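Local coordinates for endosialidase (Enterobacteria phage phi92, PDB 4HIZ), which hydrolyses alpha-2,8 and alpha-2,9 linkages inside sialic acid polymers, using a sialidase-fold catalytic domain within a trimeric phage protein, at residues 131-136 with 160-165; 135-140 with 144-149. All blocks are in the same frame, centred on the assembly; numbering follows the deposited sequence.

Contact 1 (131-136 with 160-165); sequences WLTPIH and AVIETR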
loop_
_atom_site.group_PDB
_atom_site.type_symbol
_atom_site.label_atom_id
_atom_site.label_comp_id
_atom_site.label_asym_id
_atom_site.label_seq_id
_atom_site.Cartn_x
_atom_site.Cartn_y
_atom_site.Cartn_z
ATOM N N TRP A 131 -16.951 -1.858 4.808
ATOM C CA TRP A 131 -18.168 -2.653 4.623
ATOM C C TRP A 131 -19.217 -2.179 5.617
ATOM O O TRP A 131 -18.964 -2.094 6.832
ATOM C CB TRP A 131 -17.879 -4.133 4.836
ATOM C CG TRP A 131 -16.954 -4.720 3.773
ATOM C CD1 TRP A 131 -16.744 -4.253 2.495
ATOM C CD2 TRP A 131 -16.110 -5.864 3.930
ATOM N NE1 TRP A 131 -15.802 -5.062 1.841
ATOM C CE2 TRP A 131 -15.425 -6.067 2.699
ATOM C CE3 TRP A 131 -15.885 -6.758 4.991
ATOM C CZ2 TRP A 131 -14.498 -7.094 2.522
ATOM C CZ3 TRP A 131 -14.964 -7.813 4.801
ATOM C CH2 TRP A 131 -14.280 -7.954 3.582
ATOM N N LEU A 132 -20.406 -1.887 5.091
ATOM C CA LEU A 132 -21.518 -1.401 5.912
ATOM C C LEU A 132 -22.474 -2.541 6.214
ATOM O O LEU A 132 -23.061 -2.578 7.291
ATOM C CB LEU A 132 -22.285 -0.320 5.156
ATOM C CG LEU A 132 -21.396 0.902 4.863
ATOM C CD1 LEU A 132 -22.127 1.796 3.837
ATOM C CD2 LEU A 132 -21.017 1.686 6.153
ATOM N N THR A 133 -22.676 -3.449 5.259
ATOM C CA THR A 133 -23.438 -4.663 5.546
ATOM C C THR A 133 -22.466 -5.826 5.645
ATOM O O THR A 133 -21.475 -5.864 4.908
ATOM C CB THR A 133 -24.491 -4.972 4.428
ATOM O OG1 THR A 133 -23.851 -5.081 3.136
ATOM C CG2 THR A 133 -25.483 -3.833 4.315
ATOM N N PRO A 134 -22.735 -6.785 6.535
ATOM C CA PRO A 134 -21.941 -8.021 6.508
ATOM C C PRO A 134 -22.482 -8.896 5.384
ATOM O O PRO A 134 -23.504 -8.534 4.779
ATOM C CB PRO A 134 -22.313 -8.689 7.824
ATOM C CG PRO A 134 -23.777 -8.306 7.989
ATOM C CD PRO A 134 -23.884 -6.877 7.455
ATOM N N ILE A 135 -21.814 -10.003 5.081
ATOM C CA ILE A 135 -22.454 -10.994 4.221
ATOM C C ILE A 135 -23.744 -11.417 4.940
ATOM O O ILE A 135 -23.750 -11.534 6.171
ATOM C CB ILE A 135 -21.535 -12.209 3.984
ATOM C CG1 ILE A 135 -20.246 -11.761 3.271
ATOM C CG2 ILE A 135 -22.273 -13.290 3.177
ATOM C CD1 ILE A 135 -20.520 -11.113 1.902
ATOM N N HIS A 136 -24.844 -11.625 4.185
ATOM C CA HIS A 136 -26.125 -11.927 4.799
ATOM C C HIS A 136 -25.997 -13.167 5.684
ATOM O O HIS A 136 -25.379 -14.160 5.286
ATOM C CB HIS A 136 -27.130 -12.203 3.673
ATOM C CG HIS A 136 -28.552 -12.175 4.119
ATOM N ND1 HIS A 136 -29.102 -13.164 4.913
ATOM C CD2 HIS A 136 -29.535 -11.274 3.885
ATOM C CE1 HIS A 136 -30.364 -12.861 5.164
ATOM N NE2 HIS A 136 -30.655 -11.732 4.540
ATOM N N ALA A 160 -30.974 3.851 4.860
ATOM C CA ALA A 160 -30.658 3.086 3.665
ATOM C C ALA A 160 -31.765 2.058 3.434
ATOM O O ALA A 160 -32.271 1.463 4.400
ATOM C CB ALA A 160 -29.293 2.379 3.818
ATOM N N VAL A 161 -32.127 1.812 2.172
ATOM C CA VAL A 161 -33.014 0.692 1.921
ATOM C C VAL A 161 -32.095 -0.471 1.565
ATOM O O VAL A 161 -31.519 -0.514 0.466
ATOM C CB VAL A 161 -34.024 0.937 0.774
ATOM C CG1 VAL A 161 -34.928 -0.315 0.582
ATOM C CG2 VAL A 161 -34.878 2.164 1.097
ATOM N N ILE A 162 -31.938 -1.373 2.528
ATOM C CA ILE A 162 -31.080 -2.528 2.360
ATOM C C ILE A 162 -31.944 -3.674 1.881
ATOM O O ILE A 162 -32.869 -4.138 2.574
ATOM C CB ILE A 162 -30.371 -2.907 3.666
ATOM C CG1 ILE A 162 -29.458 -1.756 4.120
ATOM C CG2 ILE A 162 -29.600 -4.204 3.470
ATOM C CD1 ILE A 162 -28.362 -1.334 3.073
ATOM N N GLU A 163 -31.685 -4.085 0.655
ATOM C CA GLU A 163 -32.471 -5.112 -0.010
ATOM C C GLU A 163 -31.867 -6.481 0.224
ATOM O O GLU A 163 -30.643 -6.625 0.302
ATOM C CB GLU A 163 -32.457 -4.831 -1.512
ATOM C CG GLU A 163 -33.227 -3.547 -1.901
ATOM C CD GLU A 163 -33.194 -3.265 -3.381
ATOM O OE1 GLU A 163 -32.314 -3.836 -4.099
ATOM O OE2 GLU A 163 -34.024 -2.436 -3.829
ATOM N N THR A 164 -32.722 -7.504 0.260
ATOM C CA THR A 164 -32.260 -8.887 0.284
ATOM C C THR A 164 -32.649 -9.494 -1.059
ATOM O O THR A 164 -33.847 -9.502 -1.414
ATOM C CB THR A 164 -32.932 -9.674 1.428
ATOM O OG1 THR A 164 -32.496 -9.168 2.683
ATOM C CG2 THR A 164 -32.575 -11.152 1.372
ATOM N N ARG A 165 -31.669 -9.970 -1.830
ATOM C CA ARG A 165 -31.944 -10.460 -3.192
ATOM C C ARG A 165 -31.429 -11.882 -3.342
ATOM O O ARG A 165 -30.449 -12.285 -2.692
ATOM C CB ARG A 165 -31.278 -9.546 -4.252
ATOM C CG ARG A 165 -31.629 -8.026 -3.994
ATOM C CD ARG A 165 -31.301 -7.102 -5.203
ATOM N NE ARG A 165 -32.175 -7.400 -6.344
ATOM C CZ ARG A 165 -33.135 -6.585 -6.797
ATOM N NH1 ARG A 165 -33.882 -6.960 -7.841
ATOM N NH2 ARG A 165 -33.326 -5.380 -6.243
HETATM O O HOH W 1 -33.359 -10.693 4.689
#

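Contact 2 (135-140 with 144-149); sequences IHPDYT and VNYHCM. With FRU (beta-D-fructofuranose), chain G; EDO (1,2-ethanediol), chain P.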
loop_
_atom_site.group_PDB
_atom_site.type_symbol
_atom_site.label_atom_id
_atom_site.label_comp_id
_atom_site.label_asym_id
_atom_site.label_seq_id
_atom_site.Cartn_x
_atom_site.Cartn_y
_atom_site.Cartn_z
ATOM N N ILE A 135 -21.814 -10.003 5.081
ATOM C CA ILE A 135 -22.454 -10.994 4.221
ATOM C C ILE A 135 -23.744 -11.417 4.940
ATOM O O ILE A 135 -23.750 -11.534 6.171
ATOM C CB ILE A 135 -21.535 -12.209 3.984
ATOM C CG1 ILE A 135 -20.246 -11.761 3.271
ATOM C CG2 ILE A 135 -22.273 -13.290 3.177
ATOM C CD1 ILE A 135 -20.520 -11.113 1.902
ATOM N N HIS A 136 -24.844 -11.625 4.185
ATOM C CA HIS A 136 -26.125 -11.927 4.799
ATOM C C HIS A 136 -25.997 -13.167 5.684
ATOM O O HIS A 136 -25.379 -14.160 5.286
ATOM C CB HIS A 136 -27.130 -12.203 3.673
ATOM C CG HIS A 136 -28.552 -12.175 4.119
ATOM N ND1 HIS A 136 -29.102 -13.164 4.913
ATOM C CD2 HIS A 136 -29.535 -11.274 3.885
ATOM C CE1 HIS A 136 -30.364 -12.861 5.164
ATOM N NE2 HIS A 136 -30.655 -11.732 4.540
ATOM N N PRO A 137 -26.589 -13.132 6.883
ATOM C CA PRO A 137 -26.409 -14.260 7.803
ATOM C C PRO A 137 -27.010 -15.542 7.258
ATOM O O PRO A 137 -26.564 -16.616 7.637
ATOM C CB PRO A 137 -27.147 -13.810 9.071
ATOM C CG PRO A 137 -28.059 -12.734 8.634
ATOM C CD PRO A 137 -27.352 -12.035 7.491
ATOM N N ASP A 138 -27.985 -15.432 6.363
ATOM C CA ASP A 138 -28.563 -16.608 5.731
ATOM C C ASP A 138 -28.078 -16.836 4.288
ATOM O O ASP A 138 -28.788 -17.450 3.461
ATOM C CB ASP A 138 -30.077 -16.467 5.759
ATOM C CG ASP A 138 -30.605 -16.215 7.167
ATOM O OD1 ASP A 138 -30.110 -16.869 8.108
ATOM O OD2 ASP A 138 -31.484 -15.343 7.349
ATOM N N TYR A 139 -26.879 -16.345 3.969
ATOM C CA TYR A 139 -26.332 -16.463 2.618
ATOM C C TYR A 139 -26.318 -17.905 2.123
ATOM O O TYR A 139 -26.747 -18.194 0.994
ATOM C CB TYR A 139 -24.890 -15.945 2.673
ATOM C CG TYR A 139 -24.156 -15.828 1.335
ATOM C CD1 TYR A 139 -24.260 -14.667 0.585
ATOM C CD2 TYR A 139 -23.351 -16.869 0.851
ATOM C CE1 TYR A 139 -23.604 -14.520 -0.622
ATOM C CE2 TYR A 139 -22.648 -16.738 -0.378
ATOM C CZ TYR A 139 -22.778 -15.561 -1.107
ATOM O OH TYR A 139 -22.117 -15.374 -2.297
ATOM N N THR A 140 -25.840 -18.817 2.970
ATOM C CA THR A 140 -25.786 -20.218 2.572
ATOM C C THR A 140 -27.140 -20.940 2.675
ATOM O O THR A 140 -27.585 -21.628 1.729
ATOM C CB THR A 140 -24.724 -20.967 3.369
ATOM O OG1 THR A 140 -23.450 -20.384 3.081
ATOM C CG2 THR A 140 -24.703 -22.435 2.961
ATOM N N VAL A 144 -29.357 -15.945 -0.399
ATOM C CA VAL A 144 -29.680 -14.552 -0.617
ATOM C C VAL A 144 -28.526 -13.685 -0.095
ATOM O O VAL A 144 -27.687 -14.149 0.697
ATOM C CB VAL A 144 -30.941 -14.103 0.176
ATOM C CG1 VAL A 144 -32.192 -14.825 -0.390
ATOM C CG2 VAL A 144 -30.795 -14.383 1.687
ATOM N N ASN A 145 -28.483 -12.440 -0.539
ATOM C CA ASN A 145 -27.496 -11.501 0.038
ATOM C C ASN A 145 -27.994 -10.063 -0.108
ATOM O O ASN A 145 -28.983 -9.798 -0.826
ATOM C CB ASN A 145 -26.104 -11.690 -0.615
ATOM C CG ASN A 145 -24.990 -11.015 0.185
ATOM O OD1 ASN A 145 -25.085 -10.831 1.406
ATOM N ND2 ASN A 145 -23.931 -10.662 -0.505
ATOM N N TYR A 146 -27.294 -9.120 0.529
ATOM C CA TYR A 146 -27.753 -7.741 0.548
ATOM C C TYR A 146 -27.424 -6.956 -0.736
ATOM O O TYR A 146 -26.614 -7.416 -1.555
ATOM C CB TYR A 146 -27.158 -7.054 1.749
ATOM C CG TYR A 146 -27.638 -7.551 3.089
ATOM C CD1 TYR A 146 -29.012 -7.538 3.422
ATOM C CD2 TYR A 146 -26.723 -7.993 4.043
ATOM C CE1 TYR A 146 -29.444 -7.945 4.681
ATOM C CE2 TYR A 146 -27.143 -8.407 5.318
ATOM C CZ TYR A 146 -28.498 -8.365 5.632
ATOM O OH TYR A 146 -28.907 -8.766 6.889
ATOM N N HIS A 147 -28.045 -5.782 -0.892
ATOM C CA HIS A 147 -27.898 -4.945 -2.081
ATOM C C HIS A 147 -28.496 -3.579 -1.711
ATOM O O HIS A 147 -29.405 -3.489 -0.895
ATOM C CB HIS A 147 -28.730 -5.608 -3.205
ATOM C CG HIS A 147 -28.699 -4.906 -4.524
ATOM N ND1 HIS A 147 -29.622 -3.944 -4.893
ATOM C CD2 HIS A 147 -27.908 -5.105 -5.607
ATOM C CE1 HIS A 147 -29.372 -3.554 -6.131
ATOM N NE2 HIS A 147 -28.336 -4.244 -6.586
ATOM N N CYS A 148 -27.973 -2.501 -2.283
ATOM C CA CYS A 148 -28.523 -1.194 -1.969
ATOM C C CYS A 148 -28.254 -0.207 -3.074
ATOM O O CYS A 148 -27.095 -0.093 -3.538
ATOM C CB CYS A 148 -27.888 -0.675 -0.656
ATOM S SG CYS A 148 -28.474 0.983 -0.125
ATOM N N MET A 149 -29.289 0.519 -3.484
ATOM C CA MET A 149 -29.146 1.675 -4.368
ATOM C C MET A 149 -29.830 2.936 -3.821
ATOM O O MET A 149 -29.930 3.945 -4.532
ATOM C CB MET A 149 -29.645 1.356 -5.786
ATOM C CG MET A 149 -28.736 0.332 -6.513
ATOM S SD MET A 149 -29.413 0.000 -8.137
ATOM C CE MET A 149 -28.071 -1.013 -8.791
HETATM C C1 FRU G . -33.016 -12.319 9.039
HETATM C C2 FRU G . -32.680 -10.901 9.155
HETATM C C3 FRU G . -32.632 -9.983 8.050
HETATM C C4 FRU G . -32.051 -8.757 8.636
HETATM C C5 FRU G . -31.153 -9.327 9.695
HETATM C C6 FRU G . -30.708 -8.359 10.781
HETATM O O1 FRU G . -31.768 -12.839 8.625
HETATM O O2 FRU G . -34.017 -10.444 9.631
HETATM O O3 FRU G . -33.832 -9.817 7.255
HETATM O O4 FRU G . -31.314 -8.011 7.615
HETATM O O5 FRU G . -31.871 -10.442 10.272
HETATM O O6 FRU G . -31.789 -8.059 11.608
HETATM C C1 EDO P . -26.216 -4.429 -9.092
HETATM O O1 EDO P . -27.632 -4.561 -9.238
HETATM C C2 EDO P . -25.610 -5.810 -9.237
HETATM O O2 EDO P . -26.198 -6.360 -10.423
#

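Contact 1 (131-136 with 160-165)
Thr133 faces Ile162 and His136 faces Thr164 where the loop 131-136 passes beside strand 157-166, the CA atoms of the two pairs standing 8.6 and 8.2 Å apart, so the backbones do not pair and side chains and a water span the gap. The strand is the second of a four-stranded antiparallel blade of the catalytic beta propeller; Ile162 points to the loop, Thr164 reaches His136 from the flank, and Glu163 and Arg165 lie on the other side. Thr133 and Ile162 meet tip to tip, methyl to methyl, with CG2 of Thr133 4.0 Å from CD1 of Ile162. OG1 of Thr133, on the other branch, bonds the backbone N of Val114. Tyr146 of the neighbouring strand packs against both side chains.

His136 and Thr164 cross at about a right angle. With CG anti to the backbone N (chi1 -165°), the imidazole extends from the loop to the strand, ND1 being taken by the backbone N of Asp138. OG1 of Thr164 lies at the ring edge, 3.7 Å from NE2 of His136, while CG2, off the ring plane, is equally close to NE2. A water closes the polar gap, lying in the ring plane 2.9 Å from NE2 of His136 and donating to OG1 of Thr164 over 2.7 Å.

Behind the strand, Arg165 NH2 makes a 2.8 Å salt bridge to Glu163 OE1, in the guanidinium plane but well above the carboxylate plane. OE1 also bonds His147, while OE2 bonds Thr292, tying this face to the adjoining part of the propeller. The contact itself thus rests on a methyl touch, the packing of Thr164 on the imidazole and one water bridge, which links NE2 of a glycan-pocket histidine to the strand through solvent rather than by a direct bond.

Contact 2 (135-140 with 144-149)
Val144 and Tyr146 clasp the imidazole of His136 between them: CG2 of Val144 sits 3.7 Å from the ring centroid, a CH-pi contact over its centre, while the tyrosine comes to the opposite face. The histidine begins a type I beta turn, His136 to Tyr139, that lies against the edge strand of a four-stranded propeller blade. The two aromatic rings are oblique, planes at 39°, with His136 CD2 over the tyrosine face 3.4 Å from CE1 of Tyr146. At the ring's rim, Asp138 N donates in plane to His136 ND1 over 2.9 Å, fixing the rotation of the imidazole from within the turn.

Asn145 is the polar clamp. Its OD1 reaches the loop, where it accepts the N-H of His136, 2.9 Å from N to OD1 and 157° at the hydrogen; Tyr146 N adds a weak bond to the same oxygen. ND2 is spent on the carbonyls of Val109 and Leu112, so the amide is gripped at both ends.

The pocket opens on this surface. Asp138 OD2 accepts a 2.8 Å bond from O1 of the fructose unit, Tyr146 OH lies 2.6 Å from its O4, and Glu176 also bonds the sugar. Where the strand begins, the buried carbonyl oxygen of Val144 finds no conventional partner and meets CA of Tyr139 at 3.3 Å, a CA-H...O contact with 158° at the hydrogen.

Overall arrangement
Both contacts start from the same loop, sharing Ile135 and His136, and lean on neighbouring strands of one antiparallel blade: contact 1 on 157-166, contact 2 on 144-154. Contact 1 is buried and sparse, while contact 2 is partly buried and covers nearly three times the area. Both hold His136 beside the sugar, but contact 2 adds the direct polar contacts of Asp138 and Tyr146 with it. Their chemistry differs accordingly: methyl packing and a bridging water in contact 1, direct bonds and ring faces in contact 2. A probable hydrogen bond from Arg165 N to Asn145 O, 2.9 Å, ties the strands together. Ile135, in the stretch common to both, packs on Asp579 of the second subunit, placing the shared loop at the trimer interface.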